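Local coordinates for protein glutaconate CoA-transferase subunit A (Acidaminococcus fermentans, PDB 1POI) that transfers the coenzyme A moiety from acetyl-CoA to glutaconate, (R)-2-hydroxyglutarate and related acids, a step of glutamate degradation by the hydroxyglutarate pathway, at residues 24-29 with 50-55; 56-61 with 81-86. All coordinates share one frame; numbering follows the deposited sequence.

Interaction 1 of 2, residues 24-29 with 50-55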
ATOM      1  N   GLY A  24      17.229 -10.758 -16.304  1.00 19.46           N
ATOM      2  CA  GLY A  24      17.294  -9.352 -16.671  1.00 14.84           C
ATOM      3  C   GLY A  24      17.232  -9.071 -18.152  1.00 14.33           C
ATOM      4  O   GLY A  24      17.363  -9.981 -18.955  1.00 14.75           O
ATOM      5  N   PHE A  25      17.043  -7.801 -18.506  1.00 15.95           N
ATOM      6  CA  PHE A  25      16.937  -7.353 -19.894  1.00 15.26           C
ATOM      7  C   PHE A  25      17.930  -6.214 -20.074  1.00 16.10           C
ATOM      8  O   PHE A  25      17.799  -5.192 -19.420  1.00 17.28           O
ATOM      9  CB  PHE A  25      15.520  -6.834 -20.156  1.00 13.40           C
ATOM     10  CG  PHE A  25      15.154  -6.724 -21.616  1.00  7.78           C
ATOM     11  CD1 PHE A  25      15.639  -5.686 -22.399  1.00  6.75           C
ATOM     12  CD2 PHE A  25      14.300  -7.649 -22.198  1.00  2.34           C
ATOM     13  CE1 PHE A  25      15.280  -5.572 -23.744  1.00  3.44           C
ATOM     14  CE2 PHE A  25      13.934  -7.546 -23.533  1.00  2.38           C
ATOM     15  CZ  PHE A  25      14.429  -6.504 -24.305  1.00  6.84           C
ATOM     16  N   THR A  26      18.888  -6.398 -20.987  1.00 16.72           N
ATOM     17  CA  THR A  26      19.963  -5.439 -21.307  1.00 17.13           C
ATOM     18  C   THR A  26      20.518  -4.594 -20.142  1.00 15.86           C
ATOM     19  O   THR A  26      21.358  -5.090 -19.376  1.00 17.29           O
ATOM     20  CB  THR A  26      19.657  -4.611 -22.584  1.00 15.38           C
ATOM     21  OG1 THR A  26      18.464  -3.851 -22.404  1.00 21.77           O
ATOM     22  CG2 THR A  26      19.451  -5.538 -23.760  1.00 12.80           C
ATOM     23  N   THR A  27      20.123  -3.328 -20.017  1.00 16.07           N
ATOM     24  CA  THR A  27      20.603  -2.514 -18.889  1.00 15.89           C
ATOM     25  C   THR A  27      19.578  -2.479 -17.763  1.00 15.89           C
ATOM     26  O   THR A  27      19.636  -1.603 -16.901  1.00 18.73           O
ATOM     27  CB  THR A  27      20.910  -1.062 -19.269  1.00 14.35           C
ATOM     28  OG1 THR A  27      19.705  -0.412 -19.699  1.00 18.06           O
ATOM     29  CG2 THR A  27      21.934  -1.004 -20.368  1.00 17.28           C
ATOM     30  N   ASP A  28      18.640  -3.421 -17.765  1.00 14.73           N
ATOM     31  CA  ASP A  28      17.612  -3.482 -16.724  1.00 14.77           C
ATOM     32  C   ASP A  28      17.664  -4.820 -15.965  1.00 14.78           C
ATOM     33  O   ASP A  28      17.541  -5.884 -16.568  1.00 18.51           O
ATOM     34  CB  ASP A  28      16.211  -3.235 -17.333  1.00  6.66           C
ATOM     35  CG  ASP A  28      15.106  -3.041 -16.268  1.00  9.77           C
ATOM     36  OD1 ASP A  28      15.333  -3.281 -15.051  1.00 10.64           O
ATOM     37  OD2 ASP A  28      13.985  -2.633 -16.652  1.00 11.89           O
ATOM     38  N   ARG A  29      17.859  -4.745 -14.650  1.00 11.47           N
ATOM     39  CA  ARG A  29      17.907  -5.912 -13.766  1.00 12.04           C
ATOM     40  C   ARG A  29      18.766  -7.134 -14.162  1.00 14.12           C
ATOM     41  O   ARG A  29      18.284  -8.263 -14.143  1.00 16.05           O
ATOM     42  CB  ARG A  29      16.486  -6.350 -13.385  1.00  8.52           C
ATOM     43  CG  ARG A  29      16.306  -6.627 -11.861  1.00 10.08           C
ATOM     44  CD  ARG A  29      14.924  -7.185 -11.517  1.00  7.46           C
ATOM     45  NE  ARG A  29      14.623  -8.349 -12.345  1.00 15.72           N
ATOM     46  CZ  ARG A  29      13.738  -8.337 -13.339  1.00 21.03           C
ATOM     47  NH1 ARG A  29      13.055  -7.240 -13.591  1.00 27.59           N
ATOM     48  NH2 ARG A  29      13.666  -9.335 -14.206  1.00 21.78           N
ATOM     49  N   GLY A  50      21.552 -16.050 -24.853  1.00 21.38           N
ATOM     50  CA  GLY A  50      21.755 -14.698 -24.381  1.00 24.01           C
ATOM     51  C   GLY A  50      20.489 -13.969 -23.972  1.00 25.36           C
ATOM     52  O   GLY A  50      20.414 -13.430 -22.868  1.00 28.24           O
ATOM     53  N   GLY A  51      19.461 -14.040 -24.813  1.00 24.77           N
ATOM     54  CA  GLY A  51      18.230 -13.320 -24.544  1.00 22.33           C
ATOM     55  C   GLY A  51      18.585 -11.898 -24.913  1.00 18.56           C
ATOM     56  O   GLY A  51      19.396 -11.700 -25.820  1.00 21.01           O
ATOM     57  N   ALA A  52      17.990 -10.911 -24.253  1.00 18.21           N
ATOM     58  CA  ALA A  52      18.336  -9.511 -24.517  1.00 14.73           C
ATOM     59  C   ALA A  52      19.554  -9.283 -23.628  1.00 15.20           C
ATOM     60  O   ALA A  52      19.440  -8.842 -22.477  1.00 12.19           O
ATOM     61  CB  ALA A  52      17.213  -8.603 -24.127  1.00 13.98           C
ATOM     62  N   ALA A  53      20.714  -9.628 -24.179  1.00 17.17           N
ATOM     63  CA  ALA A  53      21.984  -9.565 -23.474  1.00 18.17           C
ATOM     64  C   ALA A  53      22.694  -8.220 -23.426  1.00 17.76           C
ATOM     65  O   ALA A  53      22.674  -7.443 -24.382  1.00 16.72           O
ATOM     66  CB  ALA A  53      22.917 -10.629 -24.030  1.00 20.49           C
ATOM     67  N   GLY A  54      23.398  -7.997 -22.327  1.00 15.27           N
ATOM     68  CA  GLY A  54      24.122  -6.756 -22.172  1.00 19.92           C
ATOM     69  C   GLY A  54      25.587  -6.927 -21.830  1.00 19.60           C
ATOM     70  O   GLY A  54      26.261  -7.815 -22.337  1.00 20.60           O
ATOM     71  N   GLY A  55      26.067  -6.119 -20.900  1.00 20.61           N
ATOM     72  CA  GLY A  55      27.471  -6.191 -20.538  1.00 22.53           C
ATOM     73  C   GLY A  55      27.824  -7.490 -19.871  1.00 22.11           C
ATOM     74  O   GLY A  55      28.983  -7.891 -19.857  1.00 24.37           O
TER
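The backbone N of Thr26 donates to Ala52 O at 2.9 Å, the one backbone hydrogen bond between 24-29 and 50-55. The N-H runs nearly straight at the oxygen (162°), but the donor stands above the carbonyl plane, 36° out of it. Ala52 is the middle residue of an inverse gamma turn. Its methyl group points at 24-29 and sits squarely over one face of the Phe25 ring: Ala52 CB is 3.3 Å from the ring centroid, so all six ring carbons meet it at nearly equal range, a clear CH-pi contact. The ring gets there because Phe25 CG is anti to the backbone N (chi1 -163°). Thr26 CG2 lies 3.5 Å from Ala52 O, the oxygen Thr26 N bonds to, and 3.8 Å from Ala52 CB. The two segments come close at Gly54, whose CA is 4.4 Å from Thr26 CA and where a side chain would run into Thr26 O. Segment 24-29 holds a type II' turn from Phe25 to Asp28, closed by backbone bonds both ways between these residues. Both segments follow neighbouring parallel strands, 19-22 and 46-49, at the C-terminal edge of the sheet, as in Rossmann-like folds, and another chain packs on Phe25 and Thr26. Tyr106 of helix 102-114 bonds to Ala52 N and packs on Phe25, strand 73-74 lies along Ala53, and Gly54 sits at the N-cap position of helix 55-62.

Interaction 2 of 2, residues 56-61 with 81-86; sequences DWDMLI and NVSRRF
Asp58 reaches from helix 55-62 into the first turn of the helix that starts at Arg84, and its carboxylate takes up N-H groups there. Phe86 N donates to Asp58 OD1 at 2.8 Å, meeting the oxygen on its syn side, 21° out of the carboxylate plane. Arg85 N makes a weak, long bond to Asp58 OD2 at 3.5 Å. A water completes the set: it donates to Asp58 OD2 and accepts from Arg84 N at 3.2 Å. Tyr263 OH is a further partner of Asp58 OD2. With Asp58 CG anti to the backbone N (chi1 -158°), the carboxylate lies against Ser83 CB and Arg85 CB. The Arg85 guanidinium group leads away to Ser267 O and Gln270, so no salt bridge to Asp58 forms. Beside the polar cluster, Ile61 CD1 meets the ring edge at Phe86 CD1, 3.9 Å away and in the ring plane. With an alanine here in place of Asp58, Phe86 N would probably lose its acceptor, the water and Tyr263 OH would lose OD2, and a gap would open beside Ser83 CB and Arg85 CB. Ser83 holds the N-cap position but its side chain makes no capping bond; a carboxylate from another helix serves these N-H groups instead, and its negative charge probably suits the positive end of the helix dipole.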
ATOM      1  N   ASP A  56      26.812  -8.136 -19.300  1.00 24.70           N
ATOM      2  CA  ASP A  56      26.978  -9.412 -18.612  1.00 22.66           C
ATOM      3  C   ASP A  56      27.587 -10.487 -19.551  1.00 21.96           C
ATOM      4  O   ASP A  56      28.708 -10.941 -19.328  1.00 23.11           O
ATOM      5  CB  ASP A  56      25.652  -9.847 -17.921  1.00 20.77           C
ATOM      6  CG  ASP A  56      24.411  -9.889 -18.883  1.00 24.82           C
ATOM      7  OD1 ASP A  56      24.353  -9.204 -19.933  1.00 20.48           O
ATOM      8  OD2 ASP A  56      23.453 -10.634 -18.565  1.00 25.58           O
ATOM      9  N   TRP A  57      26.922 -10.815 -20.651  1.00 19.48           N
ATOM     10  CA  TRP A  57      27.478 -11.802 -21.551  1.00 18.94           C
ATOM     11  C   TRP A  57      28.724 -11.286 -22.240  1.00 21.37           C
ATOM     12  O   TRP A  57      29.547 -12.072 -22.709  1.00 24.42           O
ATOM     13  CB  TRP A  57      26.448 -12.275 -22.572  1.00 20.91           C
ATOM     14  CG  TRP A  57      25.521 -13.289 -21.982  1.00 23.85           C
ATOM     15  CD1 TRP A  57      24.295 -13.054 -21.420  1.00 22.85           C
ATOM     16  CD2 TRP A  57      25.786 -14.688 -21.794  1.00 24.91           C
ATOM     17  NE1 TRP A  57      23.790 -14.212 -20.883  1.00 26.14           N
ATOM     18  CE2 TRP A  57      24.681 -15.234 -21.098  1.00 26.42           C
ATOM     19  CE3 TRP A  57      26.855 -15.531 -22.144  1.00 22.13           C
ATOM     20  CZ2 TRP A  57      24.609 -16.594 -20.739  1.00 23.85           C
ATOM     21  CZ3 TRP A  57      26.785 -16.874 -21.789  1.00 23.09           C
ATOM     22  CH2 TRP A  57      25.666 -17.394 -21.093  1.00 21.13           C
ATOM     23  N   ASP A  58      28.891  -9.970 -22.293  1.00 21.71           N
ATOM     24  CA  ASP A  58      30.081  -9.420 -22.925  1.00 19.43           C
ATOM     25  C   ASP A  58      31.274  -9.734 -22.065  1.00 18.87           C
ATOM     26  O   ASP A  58      32.311 -10.167 -22.554  1.00 20.06           O
ATOM     27  CB  ASP A  58      30.000  -7.920 -23.080  1.00 20.13           C
ATOM     28  CG  ASP A  58      30.912  -7.413 -24.163  1.00 24.32           C
ATOM     29  OD1 ASP A  58      30.796  -7.937 -25.287  1.00 26.16           O
ATOM     30  OD2 ASP A  58      31.731  -6.495 -23.909  1.00 24.94           O
ATOM     31  N   MET A  59      31.133  -9.531 -20.770  1.00 19.18           N
ATOM     32  CA  MET A  59      32.236  -9.801 -19.886  1.00 19.94           C
ATOM     33  C   MET A  59      32.661 -11.268 -19.937  1.00 22.79           C
ATOM     34  O   MET A  59      33.852 -11.555 -20.066  1.00 25.14           O
ATOM     35  CB  MET A  59      31.913  -9.311 -18.487  1.00 20.78           C
ATOM     36  CG  MET A  59      31.774  -7.790 -18.441  1.00 20.49           C
ATOM     37  SD  MET A  59      31.520  -7.234 -16.767  1.00 28.81           S
ATOM     38  CE  MET A  59      33.138  -7.269 -16.148  1.00 25.60           C
ATOM     39  N   LEU A  60      31.695 -12.188 -19.940  1.00 22.61           N
ATOM     40  CA  LEU A  60      31.987 -13.622 -20.011  1.00 21.23           C
ATOM     41  C   LEU A  60      32.701 -13.955 -21.327  1.00 20.92           C
ATOM     42  O   LEU A  60      33.740 -14.614 -21.323  1.00 21.52           O
ATOM     43  CB  LEU A  60      30.698 -14.446 -19.899  1.00 21.19           C
ATOM     44  CG  LEU A  60      29.930 -14.370 -18.573  1.00 22.10           C
ATOM     45  CD1 LEU A  60      28.604 -15.130 -18.666  1.00 14.61           C
ATOM     46  CD2 LEU A  60      30.801 -14.886 -17.429  1.00 17.31           C
ATOM     47  N   ILE A  61      32.157 -13.485 -22.446  1.00 18.77           N
ATOM     48  CA  ILE A  61      32.754 -13.735 -23.756  1.00 18.31           C
ATOM     49  C   ILE A  61      34.195 -13.217 -23.828  1.00 20.26           C
ATOM     50  O   ILE A  61      35.121 -13.988 -24.091  1.00 23.36           O
ATOM     51  CB  ILE A  61      31.934 -13.078 -24.868  1.00 16.99           C
ATOM     52  CG1 ILE A  61      30.553 -13.713 -24.949  1.00 16.20           C
ATOM     53  CG2 ILE A  61      32.648 -13.197 -26.191  1.00 17.71           C
ATOM     54  CD1 ILE A  61      29.655 -13.030 -25.932  1.00 19.95           C
ATOM     55  N   ASN A  81      26.034   0.187 -28.591  1.00 29.03           N
ATOM     56  CA  ASN A  81      25.153  -0.330 -29.636  1.00 33.97           C
ATOM     57  C   ASN A  81      25.219  -1.821 -29.899  1.00 31.78           C
ATOM     58  O   ASN A  81      24.198  -2.453 -30.138  1.00 34.71           O
ATOM     59  CB  ASN A  81      25.426   0.388 -30.956  1.00 41.32           C
ATOM     60  CG  ASN A  81      24.704   1.710 -31.057  1.00 50.84           C
ATOM     61  OD1 ASN A  81      23.882   2.062 -30.190  1.00 54.98           O
ATOM     62  ND2 ASN A  81      24.992   2.456 -32.126  1.00 55.19           N
ATOM     63  N   VAL A  82      26.444  -2.330 -29.992  1.00 31.65           N
ATOM     64  CA  VAL A  82      26.751  -3.735 -30.261  1.00 27.22           C
ATOM     65  C   VAL A  82      27.943  -4.011 -29.378  1.00 23.25           C
ATOM     66  O   VAL A  82      28.996  -3.438 -29.601  1.00 24.31           O
ATOM     67  CB  VAL A  82      27.205  -3.933 -31.732  1.00 27.86           C
ATOM     68  CG1 VAL A  82      27.415  -5.414 -32.028  1.00 27.40           C
ATOM     69  CG2 VAL A  82      26.177  -3.323 -32.691  1.00 30.75           C
ATOM     70  N   SER A  83      27.761  -4.817 -28.338  1.00 23.40           N
ATOM     71  CA  SER A  83      28.848  -5.140 -27.418  1.00 21.71           C
ATOM     72  C   SER A  83      30.141  -5.399 -28.172  1.00 22.70           C
ATOM     73  O   SER A  83      30.179  -6.121 -29.174  1.00 21.55           O
ATOM     74  CB  SER A  83      28.490  -6.329 -26.544  1.00 18.06           C
ATOM     75  OG  SER A  83      27.400  -6.013 -25.699  1.00 18.04           O
ATOM     76  N   ARG A  84      31.206  -4.805 -27.662  1.00 23.77           N
ATOM     77  CA  ARG A  84      32.501  -4.884 -28.301  1.00 24.59           C
ATOM     78  C   ARG A  84      33.281  -6.184 -28.162  1.00 21.09           C
ATOM     79  O   ARG A  84      33.770  -6.682 -29.156  1.00 20.20           O
ATOM     80  CB  ARG A  84      33.320  -3.652 -27.905  1.00 28.43           C
ATOM     81  CG  ARG A  84      32.532  -2.364 -28.156  1.00 31.10           C
ATOM     82  CD  ARG A  84      33.133  -1.174 -27.447  1.00 32.70           C
ATOM     83  NE  ARG A  84      32.349   0.045 -27.632  1.00 32.36           N
ATOM     84  CZ  ARG A  84      32.186   0.674 -28.796  1.00 32.90           C
ATOM     85  NH1 ARG A  84      32.746   0.206 -29.900  1.00 36.44           N
ATOM     86  NH2 ARG A  84      31.460   1.781 -28.857  1.00 34.41           N
ATOM     87  N   ARG A  85      33.392  -6.747 -26.960  1.00 19.53           N
ATOM     88  CA  ARG A  85      34.117  -8.007 -26.805  1.00 19.49           C
ATOM     89  C   ARG A  85      33.388  -9.044 -27.654  1.00 21.72           C
ATOM     90  O   ARG A  85      34.004  -9.824 -28.379  1.00 24.31           O
ATOM     91  CB  ARG A  85      34.136  -8.463 -25.347  1.00 18.50           C
ATOM     92  CG  ARG A  85      35.325  -7.991 -24.498  1.00 19.38           C
ATOM     93  CD  ARG A  85      36.179  -6.917 -25.163  1.00 19.04           C
ATOM     94  NE  ARG A  85      37.166  -7.444 -26.093  1.00 18.47           N
ATOM     95  CZ  ARG A  85      37.546  -6.822 -27.209  1.00 21.65           C
ATOM     96  NH1 ARG A  85      37.029  -5.650 -27.548  1.00 20.38           N
ATOM     97  NH2 ARG A  85      38.468  -7.366 -27.987  1.00 24.43           N
ATOM     98  N   PHE A  86      32.062  -8.980 -27.597  1.00 21.49           N
ATOM     99  CA  PHE A  86      31.158  -9.848 -28.333  1.00 20.98           C
ATOM    100  C   PHE A  86      31.433  -9.784 -29.843  1.00 21.50           C
ATOM    101  O   PHE A  86      31.871 -10.762 -30.417  1.00 24.16           O
ATOM    102  CB  PHE A  86      29.692  -9.457 -27.978  1.00 20.74           C
ATOM    103  CG  PHE A  86      28.651  -9.899 -28.985  1.00 19.10           C
ATOM    104  CD1 PHE A  86      28.149 -11.193 -28.970  1.00 20.04           C
ATOM    105  CD2 PHE A  86      28.197  -9.022 -29.967  1.00 17.95           C
ATOM    106  CE1 PHE A  86      27.213 -11.609 -29.925  1.00 19.68           C
ATOM    107  CE2 PHE A  86      27.267  -9.424 -30.919  1.00 18.17           C
ATOM    108  CZ  PHE A  86      26.775 -10.722 -30.898  1.00 20.58           C
TER
HETATM  109  O   HOH W   1      30.794  -3.751 -24.710  1.00 24.16           O

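How the interactions relate
From the N terminus, the chain leaves strand 19-22 into the turn of 24-29, passes through helix 32-40 and strand 46-49, and comes back at 50-55, where interaction 1 closes its loop. Segment 56-61 follows at once on helix 55-62. The chain then runs through strands 66-71 and 73-74 before 81-86 closes interaction 2 at the start of helix 84-92. The two loops thus stand in series, neither enclosing nor crossing the other. Their centres are 11 Å apart, and they meet by packing, Gly54 O lying 4.0 Å from Ser83 OG. Interaction 1 joins the loops after strands 19-22 and 46-49; interaction 2 joins helix 55-62 to the start of helix 84-92.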